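Local structure of ribonucleoside triphosphate reductase (Lactobacillus leichmannii, 1L1L) at residues A[333-336]-A[337-340]; A[340-344]-A[345-349]; A[655-658]-A[659-662]. The protein reduces ribonucleoside triphosphates to deoxyribonucleoside triphosphates as a class II, B12-dependent ribonucleotide reductase, an allosterically regulated monomer. One frame throughout, in Å; residues are numbered along the deposited sequence.

Overall arrangement
All three contacts lie in connections between parallel strands of one sheet, which is consistent with the ten-stranded alpha-beta barrel of ribonucleotide reductases. Interactions 1 and 2 share Q340 and occupy the crossover from strand 322-327 to strand 350-356; their centres are 9 Å apart, and R347 NH1 meets M336 O at 2.7 Å, a probable hydrogen bond. Interaction 3 sits in the crossover from strand 650-653 to strand 674-679; its nearest atoms are about 13 Å from interaction 1 and about 18 Å from interaction 2. Strand 119-123, in the same sheet, carries C119, which is disulfide-bonded to C419, probably the redox-active pair.

Interaction 1: A[333-336]-A[337-340]; sequences FISM and KQDQ
S335 and Q338 close a type I beta turn where the chain leaves helix 331-335: Q338 N donates to S335 O at 3.0 Å, with an N-H...O angle of 158°. M336 and K337 form its corners, and M336 N already bonds F333 O in the turn before.

The Q338 side chain then folds back over this turn. Its CB lies 3.4 Å from S335 O, and CG stands beside the backbone N (chi1 -81°), which directs the extended remainder toward the preceding residues. At the tip, OE1 comes 3.5 Å from S335 CA and 3.6 Å from S335 OG. The same oxygen accepts a hydrogen bond of 2.7 Å from water 3, whose spacing to S335 OG is too short to be trusted. The other branch, NE2, turns outward to a weak bond with E372, while the backbone O of Q338 receives Q340 NE2 at 3.1 Å.

Next comes D339, the N-cap of helix 340-347, its OD2 accepting from K342 N. The turn thus joins two consecutive helices of a beta-alpha-beta crossover: M336 packs on A302, D303 and N306 of helix 298-313, and K337 NZ bonds S350 O at the start of strand 350-356.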
ATOM      1  N   PHE A 333     -14.447  11.314  16.307  1.00 26.92           N
ATOM      2  CA  PHE A 333     -13.643  10.548  15.369  1.00 26.78           C
ATOM      3  C   PHE A 333     -12.166  10.718  15.722  1.00 26.09           C
ATOM      4  O   PHE A 333     -11.452   9.744  15.917  1.00 25.92           O
ATOM      5  CB  PHE A 333     -13.912  11.029  13.948  1.00 26.78           C
ATOM      6  CG  PHE A 333     -12.958  10.457  12.931  1.00 26.84           C
ATOM      7  CD1 PHE A 333     -13.010   9.112  12.591  1.00 26.44           C
ATOM      8  CD2 PHE A 333     -11.986  11.264  12.348  1.00 26.29           C
ATOM      9  CE1 PHE A 333     -12.094   8.566  11.673  1.00 27.27           C
ATOM     10  CE2 PHE A 333     -11.059  10.726  11.422  1.00 26.47           C
ATOM     11  CZ  PHE A 333     -11.121   9.384  11.096  1.00 26.70           C
ATOM     12  N   ILE A 334     -11.712  11.960  15.848  1.00 26.47           N
ATOM     13  CA  ILE A 334     -10.316  12.202  16.170  1.00 25.34           C
ATOM     14  C   ILE A 334      -9.836  11.450  17.411  1.00 25.94           C
ATOM     15  O   ILE A 334      -8.679  11.029  17.467  1.00 25.81           O
ATOM     16  CB  ILE A 334     -10.045  13.724  16.319  1.00 25.74           C
ATOM     17  CG1 ILE A 334     -10.394  14.424  15.001  1.00 24.62           C
ATOM     18  CG2 ILE A 334      -8.587  13.977  16.692  1.00 24.72           C
ATOM     19  CD1 ILE A 334     -10.291  15.930  15.031  1.00 26.88           C
ATOM     20  N   SER A 335     -10.718  11.252  18.398  1.00 25.51           N
ATOM     21  CA  SER A 335     -10.329  10.559  19.624  1.00 26.87           C
ATOM     22  C   SER A 335     -10.657   9.073  19.664  1.00 26.64           C
ATOM     23  O   SER A 335     -10.308   8.401  20.629  1.00 27.88           O
ATOM     24  CB  SER A 335     -10.991  11.223  20.850  1.00 27.85           C
ATOM     25  OG  SER A 335     -10.590  12.578  20.965  1.00 30.74           O
ATOM     26  N   MET A 336     -11.292   8.544  18.622  1.00 27.52           N
ATOM     27  CA  MET A 336     -11.678   7.138  18.666  1.00 26.50           C
ATOM     28  C   MET A 336     -10.579   6.116  18.934  1.00 27.38           C
ATOM     29  O   MET A 336     -10.808   5.150  19.669  1.00 27.47           O
ATOM     30  CB  MET A 336     -12.471   6.765  17.414  1.00 28.06           C
ATOM     31  CG  MET A 336     -11.664   6.555  16.135  1.00 27.66           C
ATOM     32  SD  MET A 336     -12.814   6.123  14.825  1.00 26.28           S
ATOM     33  CE  MET A 336     -13.007   4.348  15.099  1.00 28.50           C
ATOM     34  N   LYS A 337      -9.379   6.315  18.385  1.00 26.63           N
ATOM     35  CA  LYS A 337      -8.304   5.356  18.615  1.00 27.83           C
ATOM     36  C   LYS A 337      -7.621   5.478  19.975  1.00 28.40           C
ATOM     37  O   LYS A 337      -6.746   4.682  20.311  1.00 28.51           O
ATOM     38  CB  LYS A 337      -7.240   5.441  17.500  1.00 27.37           C
ATOM     39  CG  LYS A 337      -7.691   4.871  16.159  1.00 28.16           C
ATOM     40  CD  LYS A 337      -6.560   4.899  15.121  1.00 27.05           C
ATOM     41  CE  LYS A 337      -5.352   4.084  15.556  1.00 28.62           C
ATOM     42  NZ  LYS A 337      -4.332   3.966  14.467  1.00 29.13           N
ATOM     43  N   GLN A 338      -8.014   6.470  20.771  1.00 30.10           N
ATOM     44  CA  GLN A 338      -7.400   6.629  22.084  1.00 31.23           C
ATOM     45  C   GLN A 338      -8.065   5.717  23.126  1.00 32.58           C
ATOM     46  O   GLN A 338      -7.488   5.435  24.180  1.00 33.51           O
ATOM     47  CB  GLN A 338      -7.420   8.116  22.492  1.00 31.47           C
ATOM     48  CG  GLN A 338      -6.259   8.900  21.846  1.00 31.51           C
ATOM     49  CD  GLN A 338      -6.404  10.418  21.904  1.00 31.32           C
ATOM     50  OE1 GLN A 338      -7.425  10.971  21.504  1.00 33.09           O
ATOM     51  NE2 GLN A 338      -5.367  11.093  22.382  1.00 30.98           N
ATOM     52  N   ASP A 339      -9.262   5.232  22.818  1.00 34.16           N
ATOM     53  CA  ASP A 339      -9.971   4.310  23.709  1.00 35.99           C
ATOM     54  C   ASP A 339      -9.183   3.004  23.688  1.00 37.23           C
ATOM     55  O   ASP A 339      -9.258   2.243  22.720  1.00 36.95           O
ATOM     56  CB  ASP A 339     -11.401   4.079  23.204  1.00 36.54           C
ATOM     57  CG  ASP A 339     -12.136   2.984  23.978  1.00 38.09           C
ATOM     58  OD1 ASP A 339     -13.385   2.968  23.927  1.00 39.04           O
ATOM     59  OD2 ASP A 339     -11.479   2.132  24.621  1.00 38.11           O
ATOM     60  N   GLN A 340      -8.431   2.753  24.757  1.00 37.76           N
ATOM     61  CA  GLN A 340      -7.586   1.568  24.860  1.00 39.31           C
ATOM     62  C   GLN A 340      -8.240   0.214  24.564  1.00 40.19           C
ATOM     63  O   GLN A 340      -7.690  -0.575  23.791  1.00 40.15           O
ATOM     64  CB  GLN A 340      -6.916   1.532  26.239  1.00 39.95           C
ATOM     65  CG  GLN A 340      -5.986   2.713  26.495  1.00 41.20           C
ATOM     66  CD  GLN A 340      -4.868   2.815  25.472  1.00 41.70           C
ATOM     67  OE1 GLN A 340      -3.987   1.953  25.402  1.00 43.35           O
ATOM     68  NE2 GLN A 340      -4.904   3.866  24.665  1.00 42.58           N
TER
HETATM   69  O   HOH W   1      -8.956   8.129  15.835  1.00 32.55           O
HETATM   70  O   HOH W   2      -7.547   8.881  18.712  1.00 60.83           O
HETATM   71  O   HOH W   3      -8.366  13.464  21.363  1.00 46.13           O

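Interaction 2: A[340-344]-A[345-349]; sequences QEKLM and HHRWA
K342, in the first turn of helix 340-347, and R347, five residues on, cross obliquely. The lysine presents the side of its chain to the arginine: CD lies over one guanidinium face, toward the rim, 3.2 Å from NH2. K342 CG stands beside the backbone N (chi1 -72°) and the chain runs extended from there, which brings CD over the guanidinium near NH2 and leaves NZ 3.7 Å from NH2.

The backbone puts this pair in place. K342 O accepts from two amides, H346 N at 3.1 Å and R347 N at 3.0 Å. The second bond, nearly straight at 171°, spans five residues and marks a wider pi-type turn. That carbonyl oxygen also sits 3.7 Å above one face of the H346 imidazole, offset toward its rim. The ring reaches this place with CG in the crowded position between backbone N and carbonyl carbon (chi1 65°). Its ND1 pairs with H345 ND1 at 3.0 Å, a hydrogen bond in which either nitrogen could donate.

W348 comes edge-on to the preceding turn, its CD1 3.0 Å from L343 O, which lies near the plane of the indole. L343 O receives W348 N as well, though weakly.

D303 of helix 298-313 ties the buried groups together: OD1 takes both a salt bridge from R347 NE and a hydrogen bond from H346 NE2. The aspartate would partly offset the positive charge gathered where the two cationic ends meet. Its contact at NE and the M336 O bond at NH1 together restrain the guanidinium plane over which K342 CD lies.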
ATOM      1  N   GLN A 340      -8.431   2.753  24.757  1.00 37.76           N
ATOM      2  CA  GLN A 340      -7.586   1.568  24.860  1.00 39.31           C
ATOM      3  C   GLN A 340      -8.240   0.214  24.564  1.00 40.19           C
ATOM      4  O   GLN A 340      -7.690  -0.575  23.791  1.00 40.15           O
ATOM      5  CB  GLN A 340      -6.916   1.532  26.239  1.00 39.95           C
ATOM      6  CG  GLN A 340      -5.986   2.713  26.495  1.00 41.20           C
ATOM      7  CD  GLN A 340      -4.868   2.815  25.472  1.00 41.70           C
ATOM      8  OE1 GLN A 340      -3.987   1.953  25.402  1.00 43.35           O
ATOM      9  NE2 GLN A 340      -4.904   3.866  24.665  1.00 42.58           N
ATOM     10  N   GLU A 341      -9.399  -0.059  25.169  1.00 40.71           N
ATOM     11  CA  GLU A 341     -10.095  -1.329  24.948  1.00 41.41           C
ATOM     12  C   GLU A 341     -10.482  -1.536  23.484  1.00 41.00           C
ATOM     13  O   GLU A 341     -10.219  -2.600  22.914  1.00 41.12           O
ATOM     14  CB  GLU A 341     -11.370  -1.424  25.793  1.00 43.03           C
ATOM     15  CG  GLU A 341     -12.098  -2.744  25.585  1.00 46.01           C
ATOM     16  CD  GLU A 341     -13.592  -2.661  25.828  1.00 48.19           C
ATOM     17  OE1 GLU A 341     -14.011  -2.534  27.002  1.00 48.81           O
ATOM     18  OE2 GLU A 341     -14.351  -2.722  24.836  1.00 49.58           O
ATOM     19  N   LYS A 342     -11.119  -0.527  22.893  1.00 39.87           N
ATOM     20  CA  LYS A 342     -11.545  -0.601  21.500  1.00 39.87           C
ATOM     21  C   LYS A 342     -10.387  -0.528  20.508  1.00 39.42           C
ATOM     22  O   LYS A 342     -10.504  -1.014  19.382  1.00 39.77           O
ATOM     23  CB  LYS A 342     -12.576   0.488  21.201  1.00 39.45           C
ATOM     24  CG  LYS A 342     -13.926   0.202  21.851  1.00 40.09           C
ATOM     25  CD  LYS A 342     -15.046   1.029  21.259  1.00 40.61           C
ATOM     26  CE  LYS A 342     -16.396   0.565  21.812  1.00 40.67           C
ATOM     27  NZ  LYS A 342     -17.550   1.260  21.177  1.00 41.16           N
ATOM     28  N   LEU A 343      -9.281   0.079  20.927  1.00 38.60           N
ATOM     29  CA  LEU A 343      -8.098   0.171  20.085  1.00 38.42           C
ATOM     30  C   LEU A 343      -7.538  -1.237  19.956  1.00 39.24           C
ATOM     31  O   LEU A 343      -7.171  -1.672  18.864  1.00 38.44           O
ATOM     32  CB  LEU A 343      -7.029   1.075  20.714  1.00 37.47           C
ATOM     33  CG  LEU A 343      -5.659   1.003  20.030  1.00 37.03           C
ATOM     34  CD1 LEU A 343      -5.729   1.701  18.672  1.00 36.14           C
ATOM     35  CD2 LEU A 343      -4.600   1.644  20.903  1.00 36.11           C
ATOM     36  N   MET A 344      -7.478  -1.952  21.075  1.00 39.65           N
ATOM     37  CA  MET A 344      -6.957  -3.311  21.073  1.00 41.01           C
ATOM     38  C   MET A 344      -7.897  -4.291  20.368  1.00 39.94           C
ATOM     39  O   MET A 344      -7.440  -5.286  19.801  1.00 39.69           O
ATOM     40  CB  MET A 344      -6.684  -3.793  22.508  1.00 44.40           C
ATOM     41  CG  MET A 344      -5.399  -3.237  23.133  1.00 48.76           C
ATOM     42  SD  MET A 344      -5.008  -3.961  24.774  1.00 54.94           S
ATOM     43  CE  MET A 344      -5.355  -2.550  25.892  1.00 53.46           C
ATOM     44  N   HIS A 345      -9.197  -4.006  20.380  1.00 37.90           N
ATOM     45  CA  HIS A 345     -10.154  -4.902  19.739  1.00 37.17           C
ATOM     46  C   HIS A 345     -10.294  -4.756  18.223  1.00 36.13           C
ATOM     47  O   HIS A 345     -10.515  -5.748  17.528  1.00 36.21           O
ATOM     48  CB  HIS A 345     -11.535  -4.769  20.383  1.00 36.50           C
ATOM     49  CG  HIS A 345     -12.532  -5.768  19.879  1.00 36.72           C
ATOM     50  ND1 HIS A 345     -13.369  -5.514  18.815  1.00 36.13           N
ATOM     51  CD2 HIS A 345     -12.822  -7.025  20.291  1.00 37.28           C
ATOM     52  CE1 HIS A 345     -14.132  -6.571  18.594  1.00 36.47           C
ATOM     53  NE2 HIS A 345     -13.820  -7.503  19.475  1.00 37.24           N
ATOM     54  N   HIS A 346     -10.175  -3.543  17.697  1.00 34.48           N
ATOM     55  CA  HIS A 346     -10.315  -3.380  16.250  1.00 33.27           C
ATOM     56  C   HIS A 346      -9.916  -2.040  15.648  1.00 32.04           C
ATOM     57  O   HIS A 346      -9.596  -1.974  14.455  1.00 31.53           O
ATOM     58  CB  HIS A 346     -11.754  -3.678  15.820  1.00 33.64           C
ATOM     59  CG  HIS A 346     -12.763  -2.708  16.357  1.00 34.64           C
ATOM     60  ND1 HIS A 346     -13.286  -2.806  17.630  1.00 35.27           N
ATOM     61  CD2 HIS A 346     -13.344  -1.621  15.794  1.00 34.47           C
ATOM     62  CE1 HIS A 346     -14.150  -1.823  17.826  1.00 34.62           C
ATOM     63  NE2 HIS A 346     -14.203  -1.089  16.727  1.00 34.86           N
ATOM     64  N   ARG A 347      -9.940  -0.970  16.437  1.00 30.22           N
ATOM     65  CA  ARG A 347      -9.599   0.339  15.887  1.00 28.54           C
ATOM     66  C   ARG A 347      -8.156   0.466  15.430  1.00 27.71           C
ATOM     67  O   ARG A 347      -7.765   1.466  14.824  1.00 27.46           O
ATOM     68  CB  ARG A 347      -9.973   1.436  16.887  1.00 28.20           C
ATOM     69  CG  ARG A 347     -11.478   1.513  17.065  1.00 28.24           C
ATOM     70  CD  ARG A 347     -11.904   2.646  17.989  1.00 28.20           C
ATOM     71  NE  ARG A 347     -13.355   2.678  18.126  1.00 28.00           N
ATOM     72  CZ  ARG A 347     -14.003   3.404  19.036  1.00 29.58           C
ATOM     73  NH1 ARG A 347     -13.316   4.157  19.881  1.00 27.35           N
ATOM     74  NH2 ARG A 347     -15.328   3.365  19.104  1.00 29.44           N
ATOM     75  N   TRP A 348      -7.365  -0.554  15.720  1.00 26.49           N
ATOM     76  CA  TRP A 348      -5.981  -0.561  15.285  1.00 27.38           C
ATOM     77  C   TRP A 348      -5.958  -0.775  13.770  1.00 27.30           C
ATOM     78  O   TRP A 348      -4.969  -0.464  13.115  1.00 26.08           O
ATOM     79  CB  TRP A 348      -5.224  -1.702  15.953  1.00 27.66           C
ATOM     80  CG  TRP A 348      -5.891  -3.042  15.760  1.00 29.16           C
ATOM     81  CD1 TRP A 348      -6.796  -3.641  16.592  1.00 29.51           C
ATOM     82  CD2 TRP A 348      -5.727  -3.932  14.641  1.00 30.08           C
ATOM     83  NE1 TRP A 348      -7.204  -4.846  16.067  1.00 30.29           N
ATOM     84  CE2 TRP A 348      -6.563  -5.048  14.870  1.00 31.28           C
ATOM     85  CE3 TRP A 348      -4.955  -3.891  13.471  1.00 30.29           C
ATOM     86  CZ2 TRP A 348      -6.648  -6.120  13.968  1.00 31.40           C
ATOM     87  CZ3 TRP A 348      -5.041  -4.957  12.576  1.00 30.72           C
ATOM     88  CH2 TRP A 348      -5.879  -6.052  12.831  1.00 30.85           C
ATOM     89  N   ALA A 349      -7.063  -1.297  13.238  1.00 27.47           N
ATOM     90  CA  ALA A 349      -7.214  -1.623  11.808  1.00 27.54           C
ATOM     91  C   ALA A 349      -6.960  -0.507  10.794  1.00 28.00           C
ATOM     92  O   ALA A 349      -6.595  -0.775   9.634  1.00 27.31           O
ATOM     93  CB  ALA A 349      -8.598  -2.224  11.569  1.00 27.17           C
TER

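Interaction 3: A[655-658]-A[659-662]; sequences DSEG and DQVE
Q660 N donates to E657 O at 2.7 Å with an angle of 157°, closing a type I beta turn whose corners are G658 and D659. This turn follows another, closed by G658 N on D655 O, and leads into helix 661-667 of the beta-alpha-beta crossover between strands 650-653 and 674-679. A third bond, V661 N to G658 O at 3.4 Å, is weak. Water 6 supplements it by donating to G658 O and accepting from E662 N, bridging the two where the chain enters the helix.

The side chains of E657 and Q660 pass across one another, with Q660 NE2 4.1 Å from E657 CG and the carboxylate and amide planes 82° apart. They join through water 5, which donates to E657 OE2 at 2.9 Å and accepts from Q660 NE2 at 2.7 Å. Water 4 is a second acceptor for NE2 and donates to S656 O, so two waters hold the amide nitrogen. The carboxylate is fixed further by Q654 N on OE1 and I628 N on OE2, which links the turn to the start of helix 628-641.

Between the two segments the packing is light. V661 touches I628, the first residue of helix 628-641, and A367 of helix 363-373; its CG2, beside its own backbone N, rests 3.6 Å from G658 O and 4.0 Å from G658 CA.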
ATOM      1  N   ASP A 655      11.289  14.188  21.302  1.00 42.30           N
ATOM      2  CA  ASP A 655      10.342  14.890  22.161  1.00 44.23           C
ATOM      3  C   ASP A 655      10.758  16.348  22.341  1.00 44.07           C
ATOM      4  O   ASP A 655       9.915  17.221  22.536  1.00 44.46           O
ATOM      5  CB  ASP A 655      10.239  14.205  23.523  1.00 46.24           C
ATOM      6  CG  ASP A 655      11.506  13.477  23.902  1.00 48.29           C
ATOM      7  OD1 ASP A 655      12.598  14.092  23.829  1.00 49.99           O
ATOM      8  OD2 ASP A 655      11.403  12.287  24.275  1.00 49.78           O
ATOM      9  N   SER A 656      12.061  16.604  22.265  1.00 43.81           N
ATOM     10  CA  SER A 656      12.581  17.957  22.413  1.00 43.73           C
ATOM     11  C   SER A 656      12.235  18.811  21.191  1.00 43.36           C
ATOM     12  O   SER A 656      12.557  19.999  21.144  1.00 44.20           O
ATOM     13  CB  SER A 656      14.098  17.920  22.605  1.00 43.58           C
ATOM     14  OG  SER A 656      14.743  17.397  21.454  1.00 45.17           O
ATOM     15  N   GLU A 657      11.590  18.198  20.202  1.00 42.00           N
ATOM     16  CA  GLU A 657      11.187  18.911  18.990  1.00 40.43           C
ATOM     17  C   GLU A 657       9.672  19.046  18.905  1.00 39.96           C
ATOM     18  O   GLU A 657       9.149  19.747  18.036  1.00 39.84           O
ATOM     19  CB  GLU A 657      11.687  18.178  17.740  1.00 40.58           C
ATOM     20  CG  GLU A 657      13.189  18.187  17.560  1.00 39.09           C
ATOM     21  CD  GLU A 657      13.626  17.444  16.309  1.00 39.13           C
ATOM     22  OE1 GLU A 657      13.330  16.236  16.215  1.00 37.18           O
ATOM     23  OE2 GLU A 657      14.263  18.069  15.428  1.00 39.00           O
ATOM     24  N   GLY A 658       8.970  18.366  19.807  1.00 39.19           N
ATOM     25  CA  GLY A 658       7.517  18.409  19.804  1.00 39.71           C
ATOM     26  C   GLY A 658       6.947  19.816  19.814  1.00 40.17           C
ATOM     27  O   GLY A 658       5.825  20.050  19.363  1.00 39.29           O
ATOM     28  N   ASP A 659       7.731  20.752  20.335  1.00 40.90           N
ATOM     29  CA  ASP A 659       7.329  22.150  20.423  1.00 41.57           C
ATOM     30  C   ASP A 659       7.298  22.794  19.054  1.00 40.17           C
ATOM     31  O   ASP A 659       6.842  23.927  18.911  1.00 40.77           O
ATOM     32  CB  ASP A 659       8.311  22.920  21.306  1.00 44.72           C
ATOM     33  CG  ASP A 659       8.387  22.361  22.705  1.00 47.72           C
ATOM     34  OD1 ASP A 659       7.422  22.561  23.479  1.00 50.49           O
ATOM     35  OD2 ASP A 659       9.406  21.707  23.028  1.00 50.69           O
ATOM     36  N   GLN A 660       7.777  22.071  18.045  1.00 37.89           N
ATOM     37  CA  GLN A 660       7.823  22.600  16.693  1.00 35.87           C
ATOM     38  C   GLN A 660       6.774  22.039  15.745  1.00 34.44           C
ATOM     39  O   GLN A 660       6.581  22.572  14.662  1.00 34.01           O
ATOM     40  CB  GLN A 660       9.200  22.354  16.085  1.00 35.51           C
ATOM     41  CG  GLN A 660      10.346  23.042  16.787  1.00 35.05           C
ATOM     42  CD  GLN A 660      11.674  22.668  16.164  1.00 35.39           C
ATOM     43  OE1 GLN A 660      11.868  22.819  14.962  1.00 35.41           O
ATOM     44  NE2 GLN A 660      12.594  22.172  16.980  1.00 36.11           N
ATOM     45  N   VAL A 661       6.100  20.967  16.151  1.00 33.74           N
ATOM     46  CA  VAL A 661       5.090  20.333  15.307  1.00 32.69           C
ATOM     47  C   VAL A 661       3.976  21.261  14.817  1.00 32.48           C
ATOM     48  O   VAL A 661       3.699  21.319  13.615  1.00 31.45           O
ATOM     49  CB  VAL A 661       4.447  19.115  16.030  1.00 32.72           C
ATOM     50  CG1 VAL A 661       3.372  18.483  15.149  1.00 31.59           C
ATOM     51  CG2 VAL A 661       5.525  18.092  16.375  1.00 32.47           C
ATOM     52  N   GLU A 662       3.336  21.984  15.731  1.00 32.02           N
ATOM     53  CA  GLU A 662       2.251  22.879  15.339  1.00 32.62           C
ATOM     54  C   GLU A 662       2.769  23.976  14.418  1.00 31.45           C
ATOM     55  O   GLU A 662       2.121  24.324  13.436  1.00 30.61           O
ATOM     56  CB  GLU A 662       1.594  23.529  16.568  1.00 34.69           C
ATOM     57  CG  GLU A 662       0.186  24.059  16.268  1.00 37.99           C
ATOM     58  CD  GLU A 662      -0.179  25.299  17.057  1.00 40.38           C
ATOM     59  OE1 GLU A 662      -0.095  25.272  18.307  1.00 40.59           O
ATOM     60  OE2 GLU A 662      -0.563  26.306  16.420  1.00 42.69           O
TER
HETATM   61  O   HOH W   4      11.692  22.687  19.712  1.00 55.41           O
HETATM   62  O   HOH W   5      14.778  20.898  15.929  1.00 43.35           O
HETATM   63  O   HOH W   6       3.891  21.539  18.475  1.00 40.80           O